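Local coordinates for protein endoglucanase FnCel5A (Fervidobacterium nodosum, PDB 3NCO) that probably hydrolyses internal beta-1,4-glucosidic bonds of cellulose, as a family 5 glycoside hydrolase with a TIM-barrel fold, at residues L137-F142 against K167-R172; N143-N148 against N180-S185. All blocks are in the same frame, centred on the assembly; numbering follows the deposited sequence.

Interaction 1 of 2, residues L137-F142 against K167-R172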
loop_
_atom_site.group_PDB
_atom_site.type_symbol
_atom_site.label_atom_id
_atom_site.label_comp_id
_atom_site.label_asym_id
_atom_site.label_seq_id
_atom_site.Cartn_x
_atom_site.Cartn_y
_atom_site.Cartn_z
ATOM N N LEU A 137 -5.279 10.609 8.691
ATOM C CA LEU A 137 -4.070 9.753 8.717
ATOM C C LEU A 137 -4.458 8.340 9.184
ATOM O O LEU A 137 -4.946 8.181 10.316
ATOM C CB LEU A 137 -3.019 10.290 9.691
ATOM C CG LEU A 137 -1.761 9.422 9.870
ATOM C CD1 LEU A 137 -0.902 9.359 8.566
ATOM C CD2 LEU A 137 -0.944 9.946 11.061
ATOM N N PHE A 138 -4.132 7.356 8.341
ATOM C CA PHE A 138 -4.356 5.917 8.635
ATOM C C PHE A 138 -3.024 5.202 8.859
ATOM O O PHE A 138 -2.021 5.586 8.223
ATOM C CB PHE A 138 -5.016 5.218 7.424
ATOM C CG PHE A 138 -6.391 5.725 7.077
ATOM C CD1 PHE A 138 -7.041 6.661 7.834
ATOM C CD2 PHE A 138 -7.063 5.165 5.994
ATOM C CE1 PHE A 138 -8.314 7.160 7.434
ATOM C CE2 PHE A 138 -8.333 5.610 5.613
ATOM C CZ PHE A 138 -8.957 6.633 6.323
ATOM N N PHE A 139 -3.002 4.176 9.732
ATOM C CA PHE A 139 -1.787 3.374 9.896
ATOM C C PHE A 139 -1.912 2.073 9.112
ATOM O O PHE A 139 -3.036 1.619 8.860
ATOM C CB PHE A 139 -1.606 2.970 11.358
ATOM C CG PHE A 139 -1.345 4.133 12.277
ATOM C CD1 PHE A 139 -0.925 5.348 11.725
ATOM C CD2 PHE A 139 -1.452 4.001 13.693
ATOM C CE1 PHE A 139 -0.673 6.444 12.508
ATOM C CE2 PHE A 139 -1.171 5.095 14.533
ATOM C CZ PHE A 139 -0.755 6.327 13.948
ATOM N N GLU A 140 -0.786 1.458 8.735
ATOM C CA GLU A 140 -0.807 0.193 8.020
ATOM C C GLU A 140 0.329 -0.676 8.555
ATOM O O GLU A 140 1.477 -0.389 8.249
ATOM C CB GLU A 140 -0.616 0.454 6.528
ATOM C CG GLU A 140 -0.591 -0.887 5.748
ATOM C CD GLU A 140 -0.399 -0.759 4.246
ATOM O OE1 GLU A 140 -0.193 0.381 3.778
ATOM O OE2 GLU A 140 -0.432 -1.776 3.554
ATOM N N ILE A 141 0.006 -1.669 9.391
ATOM C CA ILE A 141 1.012 -2.362 10.203
ATOM C C ILE A 141 2.239 -2.855 9.445
ATOM O O ILE A 141 3.379 -2.562 9.834
ATOM C CB ILE A 141 0.385 -3.543 10.944
ATOM C CG1 ILE A 141 -0.548 -2.937 11.994
ATOM C CG2 ILE A 141 1.472 -4.345 11.726
ATOM C CD1 ILE A 141 -1.486 -3.989 12.644
ATOM N N PHE A 142 2.005 -3.574 8.337
ATOM C CA PHE A 142 3.129 -4.106 7.560
ATOM C C PHE A 142 2.751 -4.376 6.115
ATOM O O PHE A 142 1.671 -4.893 5.830
ATOM C CB PHE A 142 3.749 -5.347 8.217
ATOM C CG PHE A 142 5.082 -5.719 7.656
ATOM C CD1 PHE A 142 6.188 -4.840 7.735
ATOM C CD2 PHE A 142 5.221 -6.929 6.985
ATOM C CE1 PHE A 142 7.417 -5.192 7.147
ATOM C CE2 PHE A 142 6.448 -7.310 6.439
ATOM C CZ PHE A 142 7.538 -6.454 6.511
ATOM N N LYS A 167 -3.522 1.537 22.226
ATOM C CA LYS A 167 -3.299 2.132 23.543
ATOM C C LYS A 167 -3.354 3.670 23.446
ATOM O O LYS A 167 -3.891 4.338 24.327
ATOM C CB LYS A 167 -1.951 1.687 24.138
ATOM C CG LYS A 167 -1.985 0.284 24.705
ATOM C CD LYS A 167 -0.676 -0.085 25.354
ATOM C CE LYS A 167 -0.717 -1.516 25.853
ATOM N NZ LYS A 167 0.626 -1.853 26.427
ATOM N N THR A 168 -2.786 4.206 22.368
ATOM C CA THR A 168 -2.709 5.643 22.146
ATOM C C THR A 168 -3.656 6.150 21.029
ATOM O O THR A 168 -3.963 7.334 20.970
ATOM C CB THR A 168 -1.268 6.063 21.762
ATOM O OG1 THR A 168 -0.790 5.246 20.692
ATOM C CG2 THR A 168 -0.317 5.957 22.969
ATOM N N ASN A 169 -4.106 5.239 20.161
ATOM C CA ASN A 169 -4.963 5.563 19.006
ATOM C C ASN A 169 -6.159 4.591 19.008
ATOM O O ASN A 169 -6.175 3.580 18.270
ATOM C CB ASN A 169 -4.185 5.394 17.686
ATOM C CG ASN A 169 -3.067 6.402 17.521
ATOM O OD1 ASN A 169 -3.208 7.375 16.794
ATOM N ND2 ASN A 169 -1.955 6.178 18.213
ATOM N N PRO A 170 -7.133 4.839 19.894
ATOM C CA PRO A 170 -8.209 3.856 20.064
ATOM C C PRO A 170 -9.091 3.619 18.836
ATOM O O PRO A 170 -9.661 2.526 18.710
ATOM C CB PRO A 170 -9.055 4.411 21.216
ATOM C CG PRO A 170 -8.554 5.725 21.504
ATOM C CD PRO A 170 -7.255 5.984 20.810
ATOM N N SER A 171 -9.206 4.608 17.942
ATOM C CA SER A 171 -10.157 4.467 16.816
ATOM C C SER A 171 -9.554 4.652 15.416
ATOM O O SER A 171 -10.260 4.491 14.404
ATOM C CB SER A 171 -11.339 5.443 17.004
ATOM O OG SER A 171 -10.865 6.796 16.994
ATOM N N ARG A 172 -8.276 5.042 15.346
ATOM C CA ARG A 172 -7.641 5.303 14.053
ATOM C C ARG A 172 -7.725 4.082 13.171
ATOM O O ARG A 172 -7.540 2.938 13.631
ATOM C CB ARG A 172 -6.170 5.693 14.200
ATOM C CG ARG A 172 -5.600 6.308 12.883
ATOM C CD ARG A 172 -4.143 6.742 13.078
ATOM N NE ARG A 172 -4.048 7.769 14.149
ATOM C CZ ARG A 172 -4.410 9.056 14.022
ATOM N NH1 ARG A 172 -4.851 9.529 12.845
ATOM N NH2 ARG A 172 -4.313 9.854 15.075
#
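The side-chain oxygen OD1 of N169, which lies close to the ring of F139, is gripped side-on by two nitrogens of R172. NE of R172 gives OD1 of N169 the shorter and straighter bond, 2.8 Å with an N-H...O angle of 165°. NH2 of R172 reaches the same OD1 at 3.2 Å. NH1 of R172 then points across to the strand and donates to the backbone O of L137 at 2.9 Å. Both oxygens lie in the guanidinium plane, and the three bonds together hold the group in its orientation.

CG of R172 lies anti to the backbone N (chi1 -166°) and the chain runs on extended to CD, which comes over one face of the F139 ring. CD is 3.4 Å from the ring centroid and nearly on its normal, a CH-pi contact. The bend at chi3 then turns the guanidinium toward N169 and L137. The ring and guanidinium planes are 35° apart, so this is not a flat stack. F139 CE2 also meets N169 CG at 3.8 Å, with the amide plane turned steeply to the ring.

A leucine in place of R172 would probably leave the carbonyl of L137 and OD1 of N169 without these donors, the N169 amide then being held from its ND2 side alone.

The contact joins strand 137-140 to the turn after helix 151-168, within one beta-alpha-beta unit. Y133 O and P134 O take further bonds from the guanidinium. The partners named here are all neutral oxygens, and their dipoles probably stabilise the charge of the buried guanidinium.

Interaction 2 of 2, residues N143-N148 against N180-S185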
loop_
_atom_site.group_PDB
_atom_site.type_symbol
_atom_site.label_atom_id
_atom_site.label_comp_id
_atom_site.label_asym_id
_atom_site.label_seq_id
_atom_site.Cartn_x
_atom_site.Cartn_y
_atom_site.Cartn_z
ATOM N N ASN A 143 3.681 -4.073 5.217
ATOM C CA ASN A 143 3.494 -4.325 3.791
ATOM C C ASN A 143 3.835 -5.764 3.439
ATOM O O ASN A 143 4.925 -6.247 3.699
ATOM C CB ASN A 143 4.472 -3.409 3.055
ATOM C CG ASN A 143 4.431 -3.591 1.564
ATOM O OD1 ASN A 143 5.409 -4.070 0.947
ATOM N ND2 ASN A 143 3.346 -3.285 1.008
ATOM N N GLU A 144 2.870 -6.439 2.800
ATOM C CA GLU A 144 3.180 -7.775 2.219
ATOM C C GLU A 144 3.903 -8.743 3.173
ATOM O O GLU A 144 5.066 -9.054 2.983
ATOM C CB GLU A 144 3.994 -7.596 0.933
ATOM C CG GLU A 144 3.153 -6.968 -0.143
ATOM C CD GLU A 144 3.859 -6.839 -1.452
ATOM O OE1 GLU A 144 5.054 -7.182 -1.544
ATOM O OE2 GLU A 144 3.273 -6.342 -2.414
ATOM N N PRO A 145 3.202 -9.230 4.199
ATOM C CA PRO A 145 3.779 -10.299 4.947
ATOM C C PRO A 145 4.100 -11.402 3.974
ATOM O O PRO A 145 3.370 -11.548 2.968
ATOM C CB PRO A 145 2.606 -10.775 5.814
ATOM C CG PRO A 145 1.865 -9.526 6.089
ATOM C CD PRO A 145 1.829 -8.922 4.672
ATOM N N ALA A 146 5.193 -12.124 4.213
ATOM C CA ALA A 146 5.626 -13.225 3.306
ATOM C C ALA A 146 6.789 -13.991 3.857
ATOM O O ALA A 146 7.236 -13.721 4.958
ATOM C CB ALA A 146 6.010 -12.691 1.939
ATOM N N GLN A 147 7.208 -15.036 3.119
ATOM C CA GLN A 147 8.376 -15.803 3.508
ATOM C C GLN A 147 8.106 -16.432 4.848
ATOM O O GLN A 147 7.099 -17.115 4.981
ATOM C CB GLN A 147 9.674 -14.975 3.468
ATOM C CG GLN A 147 9.999 -14.570 2.009
ATOM C CD GLN A 147 11.422 -14.049 1.898
ATOM O OE1 GLN A 147 12.385 -14.785 2.155
ATOM N NE2 GLN A 147 11.568 -12.786 1.549
ATOM N N ASN A 148 8.972 -16.244 5.839
ATOM C CA ASN A 148 8.797 -16.981 7.103
ATOM C C ASN A 148 7.738 -16.346 7.994
ATOM O O ASN A 148 7.335 -16.915 9.000
ATOM C CB ASN A 148 10.117 -17.048 7.821
ATOM C CG ASN A 148 11.078 -18.021 7.120
ATOM O OD1 ASN A 148 10.618 -18.914 6.352
ATOM N ND2 ASN A 148 12.368 -17.819 7.298
ATOM N N ASN A 180 1.387 -13.728 2.355
ATOM C CA ASN A 180 1.947 -14.247 1.093
ATOM C C ASN A 180 2.002 -13.174 0.000
ATOM O O ASN A 180 1.445 -13.308 -1.101
ATOM C CB ASN A 180 1.204 -15.492 0.617
ATOM C CG ASN A 180 2.130 -16.491 -0.045
ATOM O OD1 ASN A 180 2.550 -17.475 0.573
ATOM N ND2 ASN A 180 2.450 -16.248 -1.316
ATOM N N TRP A 181 2.716 -12.107 0.333
ATOM C CA TRP A 181 2.887 -10.959 -0.589
ATOM C C TRP A 181 1.590 -10.211 -0.879
ATOM O O TRP A 181 1.540 -9.444 -1.872
ATOM C CB TRP A 181 3.489 -11.408 -1.929
ATOM C CG TRP A 181 4.698 -12.164 -1.766
ATOM C CD1 TRP A 181 4.887 -13.521 -1.999
ATOM C CD2 TRP A 181 5.940 -11.653 -1.349
ATOM N NE1 TRP A 181 6.178 -13.855 -1.746
ATOM C CE2 TRP A 181 6.857 -12.735 -1.350
ATOM C CE3 TRP A 181 6.388 -10.392 -0.999
ATOM C CZ2 TRP A 181 8.183 -12.583 -0.986
ATOM C CZ3 TRP A 181 7.721 -10.236 -0.624
ATOM C CH2 TRP A 181 8.603 -11.323 -0.641
ATOM N N SER A 182 0.537 -10.462 -0.086
ATOM C CA SER A 182 -0.743 -9.768 -0.289
ATOM C C SER A 182 -1.414 -10.152 -1.641
ATOM O O SER A 182 -2.265 -9.430 -2.178
ATOM C CB SER A 182 -0.553 -8.248 0.014
ATOM O OG SER A 182 0.074 -8.150 1.323
ATOM N N ASN A 183 -1.092 -11.354 -2.098
ATOM C CA ASN A 183 -1.718 -11.872 -3.314
ATOM C C ASN A 183 -3.190 -12.225 -3.013
ATOM O O ASN A 183 -3.507 -12.753 -1.921
ATOM C CB ASN A 183 -0.947 -13.097 -3.785
ATOM C CG ASN A 183 -1.617 -13.792 -4.973
ATOM O OD1 ASN A 183 -2.577 -14.551 -4.806
ATOM N ND2 ASN A 183 -1.103 -13.527 -6.166
ATOM N N TYR A 184 -4.072 -11.852 -3.945
ATOM C CA TYR A 184 -5.533 -11.911 -3.754
ATOM C C TYR A 184 -5.982 -13.276 -3.231
ATOM O O TYR A 184 -6.904 -13.340 -2.416
ATOM C CB TYR A 184 -6.283 -11.551 -5.076
ATOM C CG TYR A 184 -6.316 -12.739 -5.986
ATOM C CD1 TYR A 184 -7.376 -13.647 -5.923
ATOM C CD2 TYR A 184 -5.236 -13.028 -6.820
ATOM C CE1 TYR A 184 -7.382 -14.795 -6.684
ATOM C CE2 TYR A 184 -5.222 -14.228 -7.598
ATOM C CZ TYR A 184 -6.325 -15.084 -7.517
ATOM O OH TYR A 184 -6.318 -16.267 -8.230
ATOM N N SER A 185 -5.326 -14.354 -3.667
ATOM C CA SER A 185 -5.845 -15.682 -3.385
ATOM C C SER A 185 -5.623 -16.093 -1.943
ATOM O O SER A 185 -6.210 -17.113 -1.492
ATOM C CB SER A 185 -5.232 -16.721 -4.301
ATOM O OG SER A 185 -3.857 -16.846 -4.048
HETATM O O HOH W 1 5.488 -16.180 1.169
#
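W181, E144 and A146 carry this contact. The methyl CB of A146 sits over one face of the W181 indole, 3.4 Å from the centroid of its six-membered ring. It lies close to the ring normal, so this is a CH-pi contact. W181 has CG anti to its carbonyl carbon (chi1 -53°), which swings the indole back over A146 although its CB points away from 143-148. Q147 adds a looser touch, with NE2 4.0 Å from CH2 of W181.

E144 meets the same indole at its edge. OE1 of E144 lies near the ring plane, 3.5 Å from CE3 of W181, and the carboxylate stands at 90° to the ring. CG of E144 also packs on the backbone O of W181 at 3.4 Å. The other carboxylate oxygen, OE2, is hydrogen-bonded to H203 ND1, so both oxygens of the group have a neighbour.

The backbones are tied by one bond. W181 N donates to P145 O at 2.8 Å, in the carbonyl plane. S182 also packs against E144: its OG comes to 3.3 Å from CA of E144 and is hydrogen-bonded to V178 O. Farther along, a water accepts from Q147 N and gives a weak bond to N180 OD1.

N143, E144 and P145 form the Asn-Glu-Pro sequence that follows the fourth barrel strand in family 5 cellulases. The glutamate of that sequence is the acid/base there, so E144 is probably the proton donor, with W181 beside it, consistent with a place in the active-site cleft of a TIM barrel.

In the fold
From the N terminus the chain lays down three barrel strands before strand 137-140, the fourth. It then runs directly into the loop 143-148, so the two interactions begin side by side. It continues through helix 151-168. At 167-172 it returns to the strand, and interaction 1 closes the first loop. Strand 174-177 follows, and at 180-185 the chain meets 143-148, closing the second loop. The segments alternate along the sequence, so the two loops cross and neither nests in the other. Their centres are about 21 Å apart. Interaction 1 ties the helix-to-strand turn to a barrel strand. Interaction 2 joins the loops after two neighbouring strands, at the C-terminal ends of the barrel strands, where TIM-barrel enzymes carry their active sites.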